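Local structure of putative dioxygenase (1H-3-hydroxy-4-oxoquinaldine 2,4-dioxygenase) (Mycobacteroides abscessus subsp. abscessus, 6RA3) at residues A181-G184 against R185-E189; T125-P128 against R129-A133. The protein cleaves the quinolone ring of the Pseudomonas quinolone signal PQS with dioxygen, forming N-octanoylanthranilate and carbon monoxide, on an alpha/beta-hydrolase fold. One frame throughout, in Å; residues are numbered along the deposited sequence.

Interaction 1 (A181-G184 against R185-E189); sequences ARAG and RVIDE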
ATOM      1  N   ALA A 181      24.974   6.249   5.770  1.00 32.66           N
ATOM      2  CA  ALA A 181      26.283   6.688   5.293  1.00 35.75           C
ATOM      3  C   ALA A 181      26.130   7.718   4.183  1.00 30.88           C
ATOM      4  O   ALA A 181      26.817   8.747   4.183  1.00 31.44           O
ATOM      5  CB  ALA A 181      27.128   5.484   4.828  1.00 33.37           C
ATOM      6  N   ARG A 182      25.212   7.493   3.247  1.00 27.55           N
ATOM      7  CA  ARG A 182      25.066   8.432   2.130  1.00 32.15           C
ATOM      8  C   ARG A 182      24.595   9.801   2.610  1.00 33.23           C
ATOM      9  O   ARG A 182      25.046  10.836   2.101  1.00 27.98           O
ATOM     10  CB  ARG A 182      24.088   7.890   1.081  1.00 30.04           C
ATOM     11  CG  ARG A 182      23.716   8.887  -0.028  1.00 33.60           C
ATOM     12  CD  ARG A 182      22.877   8.206  -1.106  1.00 37.18           C
ATOM     13  NE  ARG A 182      23.558   7.008  -1.579  1.00 35.61           N
ATOM     14  CZ  ARG A 182      23.219   5.753  -1.294  1.00 36.85           C
ATOM     15  NH1 ARG A 182      22.152   5.472  -0.536  1.00 32.43           N
ATOM     16  NH2 ARG A 182      23.976   4.762  -1.773  1.00 34.60           N
ATOM     17  N   ALA A 183      23.665   9.819   3.569  1.00 33.50           N
ATOM     18  CA  ALA A 183      23.226  11.073   4.172  1.00 34.54           C
ATOM     19  C   ALA A 183      24.418  11.825   4.751  1.00 35.47           C
ATOM     20  O   ALA A 183      24.584  13.025   4.510  1.00 32.06           O
ATOM     21  CB  ALA A 183      22.193  10.794   5.259  1.00 29.88           C
ATOM     22  N   GLY A 184      25.260  11.120   5.507  1.00 34.26           N
ATOM     23  CA  GLY A 184      26.467  11.695   6.072  1.00 35.32           C
ATOM     24  C   GLY A 184      27.282  12.400   5.024  1.00 33.28           C
ATOM     25  O   GLY A 184      27.599  13.578   5.177  1.00 34.51           O
ATOM     26  N   ARG A 185      27.637  11.672   3.964  1.00 27.70           N
ATOM     27  CA  ARG A 185      28.398  12.225   2.855  1.00 32.80           C
ATOM     28  C   ARG A 185      27.753  13.473   2.287  1.00 40.21           C
ATOM     29  O   ARG A 185      28.429  14.486   2.051  1.00 29.94           O
ATOM     30  CB  ARG A 185      28.495  11.193   1.728  1.00 37.36           C
ATOM     31  CG  ARG A 185      29.823  10.616   1.480  1.00 41.35           C
ATOM     32  CD  ARG A 185      29.733   9.137   1.395  1.00 45.63           C
ATOM     33  NE  ARG A 185      28.761   8.635   0.417  1.00 34.19           N
ATOM     34  CZ  ARG A 185      28.168   7.452   0.536  1.00 30.09           C
ATOM     35  NH1 ARG A 185      28.428   6.690   1.581  1.00 31.47           N
ATOM     36  NH2 ARG A 185      27.287   7.036  -0.364  1.00 36.93           N
ATOM     37  N   VAL A 186      26.466  13.368   1.931  1.00 34.22           N
ATOM     38  CA  VAL A 186      25.826  14.414   1.145  1.00 37.46           C
ATOM     39  C   VAL A 186      25.695  15.684   1.978  1.00 35.62           C
ATOM     40  O   VAL A 186      25.993  16.783   1.503  1.00 33.44           O
ATOM     41  CB  VAL A 186      24.463  13.930   0.606  1.00 41.54           C
ATOM     42  CG1 VAL A 186      23.691  15.076  -0.016  1.00 40.55           C
ATOM     43  CG2 VAL A 186      24.670  12.837  -0.450  1.00 36.54           C
ATOM     44  N   ILE A 187      25.236  15.544   3.225  1.00 35.80           N
ATOM     45  CA  ILE A 187      25.149  16.683   4.136  1.00 31.69           C
ATOM     46  C   ILE A 187      26.544  17.260   4.398  1.00 45.25           C
ATOM     47  O   ILE A 187      26.793  18.458   4.196  1.00 40.15           O
ATOM     48  CB  ILE A 187      24.458  16.261   5.443  1.00 38.99           C
ATOM     49  CG1 ILE A 187      23.035  15.720   5.162  1.00 40.93           C
ATOM     50  CG2 ILE A 187      24.376  17.427   6.401  1.00 40.06           C
ATOM     51  CD1 ILE A 187      22.354  15.112   6.388  1.00 35.18           C
ATOM     52  N   ASP A 188      27.480  16.414   4.836  1.00 34.02           N
ATOM     53  CA  ASP A 188      28.841  16.891   5.079  1.00 38.69           C
ATOM     54  C   ASP A 188      29.349  17.680   3.881  1.00 36.26           C
ATOM     55  O   ASP A 188      29.868  18.792   4.028  1.00 38.47           O
ATOM     56  CB  ASP A 188      29.752  15.708   5.406  1.00 39.34           C
ATOM     57  CG  ASP A 188      31.138  16.120   5.878  1.00 47.12           C
ATOM     58  OD1 ASP A 188      31.258  17.052   6.699  1.00 51.07           O
ATOM     59  OD2 ASP A 188      32.112  15.455   5.469  1.00 47.14           O
ATOM     60  N   GLU A 189      29.121  17.169   2.673  1.00 36.78           N
ATOM     61  CA  GLU A 189      29.633  17.837   1.482  1.00 41.39           C
ATOM     62  C   GLU A 189      28.906  19.156   1.223  1.00 44.07           C
ATOM     63  O   GLU A 189      29.512  20.117   0.726  1.00 39.34           O
ATOM     64  CB  GLU A 189      29.514  16.928   0.264  1.00 43.67           C
ATOM     65  CG  GLU A 189      30.000  17.540  -1.058  1.00 50.49           C
ATOM     66  CD  GLU A 189      29.449  16.815  -2.276  1.00 53.05           C
ATOM     67  OE1 GLU A 189      28.884  15.705  -2.107  1.00 60.51           O
ATOM     68  OE2 GLU A 189      29.583  17.345  -3.402  1.00 59.69           O
TER
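Arg-185 doubles back along its own helix and lays one face of its guanidinium over the backbone of the preceding turn. The CA of Arg-182 sits 3.5 Å above that plane, over its centre, and Arg-185 NH1 comes to 3.7 Å from CB of Ala-181. Bends at chi2 and chi3 turn the chain back toward the N-terminal end of the helix. Arg-182 takes a different course: its CG lies anti to the backbone N (chi1 172°), and the chain runs outward before bending at chi3. The two guanidinium planes end almost perpendicular, 89° apart, with Arg-182 NE 3.9 Å from Arg-185 NH2. Farther along, Val-186 CG2 lies 4.1 Å from Arg-182 CG, the two side chains pointing the same way. Ile-187 CG1 lies 3.2 Å from the backbone oxygen of Ala-183.

Beneath the side chains, four successive i+4 backbone bonds hold the spacing. The straightest, at 171°, joins Arg-185 N to Ala-181 O over 3.0 Å; the last joins Asp-188 N to Gly-184 O over 2.9 Å.

The neighbouring positive groups share an anion, for Arg-182 NE and Arg-185 NH2 both form salt bridges to OD1 of Asp-68, while Arg-182 NH1 pairs with Asp-178 one turn earlier; these carboxylates probably offset the like charge and fix how each guanidinium is turned. Trp-31 packs on Arg-182, Ala-183 and Val-186, whereas Ile-187 meets Leu-135 of helix 129-137 and Asp-188 OD2 is hydrogen-bonded to NE2 of His-136 in that same helix. With the Ile-187 side chain about 4 Å from that of His-97, the probable substrate-binding residue, this regular alpha-helical segment of 177-194 borders the active-site region of an alpha/beta-hydrolase fold.

Interaction 2 (T125-P128 against R129-A133); sequences TPAP and REFVA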
ATOM      1  N   THR A 125      23.676  28.109  10.255  1.00 53.57           N
ATOM      2  CA  THR A 125      25.097  28.378  10.471  1.00 51.35           C
ATOM      3  C   THR A 125      25.956  27.447   9.612  1.00 52.03           C
ATOM      4  O   THR A 125      25.445  26.517   8.981  1.00 43.85           O
ATOM      5  CB  THR A 125      25.446  28.173  11.948  1.00 49.75           C
ATOM      6  OG1 THR A 125      25.154  26.822  12.332  1.00 45.77           O
ATOM      7  CG2 THR A 125      24.661  29.112  12.844  1.00 47.40           C
ATOM      8  N   PRO A 126      27.276  27.666   9.565  1.00 60.83           N
ATOM      9  CA  PRO A 126      28.169  26.592   9.111  1.00 53.76           C
ATOM     10  C   PRO A 126      28.065  25.379  10.028  1.00 50.08           C
ATOM     11  O   PRO A 126      27.682  25.471  11.202  1.00 44.00           O
ATOM     12  CB  PRO A 126      29.564  27.234   9.161  1.00 58.38           C
ATOM     13  CG  PRO A 126      29.304  28.712   8.957  1.00 50.48           C
ATOM     14  CD  PRO A 126      27.985  28.961   9.671  1.00 58.85           C
ATOM     15  N   ALA A 127      28.400  24.221   9.471  1.00 46.32           N
ATOM     16  CA  ALA A 127      28.232  22.973  10.195  1.00 42.16           C
ATOM     17  C   ALA A 127      29.014  22.993  11.510  1.00 48.44           C
ATOM     18  O   ALA A 127      30.257  23.044  11.487  1.00 47.63           O
ATOM     19  CB  ALA A 127      28.684  21.793   9.335  1.00 46.79           C
ATOM     20  N   PRO A 128      28.350  22.930  12.662  1.00 45.86           N
ATOM     21  CA  PRO A 128      29.087  22.715  13.910  1.00 44.85           C
ATOM     22  C   PRO A 128      29.951  21.467  13.816  1.00 55.80           C
ATOM     23  O   PRO A 128      29.633  20.516  13.097  1.00 46.24           O
ATOM     24  CB  PRO A 128      27.979  22.556  14.960  1.00 50.02           C
ATOM     25  CG  PRO A 128      26.809  23.285  14.374  1.00 55.73           C
ATOM     26  CD  PRO A 128      26.902  23.089  12.895  1.00 51.98           C
ATOM     27  N   ARG A 129      31.059  21.465  14.561  1.00 55.00           N
ATOM     28  CA  ARG A 129      31.976  20.339  14.462  1.00 58.30           C
ATOM     29  C   ARG A 129      31.421  19.091  15.132  1.00 55.53           C
ATOM     30  O   ARG A 129      31.861  17.986  14.804  1.00 55.77           O
ATOM     31  CB  ARG A 129      33.336  20.687  15.066  1.00 60.60           C
ATOM     32  CG  ARG A 129      34.029  21.863  14.401  1.00 58.48           C
ATOM     33  CD  ARG A 129      34.292  21.602  12.933  1.00 59.75           C
ATOM     34  NE  ARG A 129      35.099  20.406  12.720  1.00 57.70           N
ATOM     35  CZ  ARG A 129      35.254  19.815  11.538  1.00 60.22           C
ATOM     36  NH1 ARG A 129      34.640  20.308  10.460  1.00 57.16           N
ATOM     37  NH2 ARG A 129      36.008  18.722  11.430  1.00 57.29           N
ATOM     38  N   GLU A 130      30.489  19.241  16.070  1.00 50.82           N
ATOM     39  CA  GLU A 130      29.814  18.075  16.621  1.00 58.48           C
ATOM     40  C   GLU A 130      28.963  17.396  15.551  1.00 58.98           C
ATOM     41  O   GLU A 130      28.960  16.168  15.434  1.00 52.64           O
ATOM     42  CB  GLU A 130      28.952  18.490  17.815  1.00 58.06           C
ATOM     43  CG  GLU A 130      29.213  17.699  19.077  1.00 73.51           C
ATOM     44  CD  GLU A 130      28.062  17.790  20.062  1.00 87.31           C
ATOM     45  OE1 GLU A 130      26.901  17.771  19.596  1.00 58.19           O
ATOM     46  OE2 GLU A 130      28.319  17.878  21.290  1.00 69.00           O
ATOM     47  N   PHE A 131      28.242  18.189  14.759  1.00 54.48           N
ATOM     48  CA  PHE A 131      27.446  17.654  13.659  1.00 52.40           C
ATOM     49  C   PHE A 131      28.331  16.935  12.649  1.00 52.29           C
ATOM     50  O   PHE A 131      28.043  15.791  12.274  1.00 48.09           O
ATOM     51  CB  PHE A 131      26.666  18.794  12.994  1.00 49.69           C
ATOM     52  CG  PHE A 131      25.616  18.352  11.998  1.00 37.34           C
ATOM     53  CD1 PHE A 131      24.620  17.445  12.350  1.00 40.18           C
ATOM     54  CD2 PHE A 131      25.592  18.908  10.734  1.00 42.31           C
ATOM     55  CE1 PHE A 131      23.642  17.084  11.442  1.00 37.56           C
ATOM     56  CE2 PHE A 131      24.613  18.535   9.807  1.00 44.16           C
ATOM     57  CZ  PHE A 131      23.644  17.628  10.174  1.00 40.19           C
ATOM     58  N   VAL A 132      29.414  17.594  12.193  1.00 46.53           N
ATOM     59  CA  VAL A 132      30.323  16.973  11.228  1.00 51.88           C
ATOM     60  C   VAL A 132      30.897  15.684  11.801  1.00 50.69           C
ATOM     61  O   VAL A 132      31.108  14.705  11.068  1.00 43.24           O
ATOM     62  CB  VAL A 132      31.442  17.946  10.805  1.00 47.25           C
ATOM     63  CG1 VAL A 132      32.454  17.223   9.902  1.00 46.84           C
ATOM     64  CG2 VAL A 132      30.861  19.146  10.069  1.00 43.78           C
ATOM     65  N   ALA A 133      31.120  15.656  13.121  1.00 55.21           N
ATOM     66  CA  ALA A 133      31.592  14.450  13.800  1.00 59.29           C
ATOM     67  C   ALA A 133      30.596  13.300  13.661  1.00 47.22           C
ATOM     68  O   ALA A 133      30.997  12.151  13.455  1.00 39.73           O
ATOM     69  CB  ALA A 133      31.840  14.750  15.282  1.00 60.06           C
TER
HETATM   70  O   HOH W   1      32.498  22.830  10.006  1.00 41.75           O
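Where the loop turns into helix 129-137, the guanidinium of Arg-129 is tied back to Ala-127 through a water. That water lies in the guanidinium plane, at its edge; it donates to Ala-127 O over 2.7 Å and accepts a weak bond from Arg-129 NH1 at 3.3 Å. With CG anti to its carbonyl carbon, bends at chi2 and chi3 curl the Arg-129 chain so that one face of its guanidinium lies toward Val-132 CB, which is offset toward the rim of the group.

Two residues on, Phe-131 has its CB 3.4 Å from Pro-128 O and 4.3 Å from Pro-128 CD. With CG anti to the backbone N (chi1 -170°), the ring leads away from the loop, keeping only an edge near Ala-127, whose CB lies close to the ring plane at 4.5 Å from CD2. Beyond the loop the ring meets the imidazole of His-97, with the two planes about 20° apart, and it also packs on Tyr-191 of helix 177-194. Pro-128 occupies the N-cap position of this helix, which follows strand 116-120 of the central sheet in the alpha/beta-hydrolase fold, and the start of the helix lies beside the probable substrate-binding site.

At Val-132 the first i+4 bond is made: its N donates to Pro-128 O over 3.1 Å, nearly straight at 170° and in the carbonyl plane. CG2 of the same residue reaches Ala-127 CB at 3.5 Å, an apolar contact between this methyl and that of the alanine, whose CB points from the loop toward the helix.

How the interactions relate
Interaction 2 comes first along the chain, at the loop-to-helix junction after strand 116-120; interaction 1 follows within helix 177-194. Their centres are 12 Å apart, on the same side of the chain's centre, and the two sites touch directly: Ile-187 CG2 lies 3.6 Å from Phe-131 CE2, and Asp-188 OD1 lies 3.4 Å from Val-132 CG1. Helices 129-137 and 177-194 therefore pack together through neighbouring residues of both sites. The Ile-187 and Phe-131 side chains lie about 8 and 7 Å from that of His-246, the probable proton donor/acceptor. This shared interface forms part of the active-site surroundings.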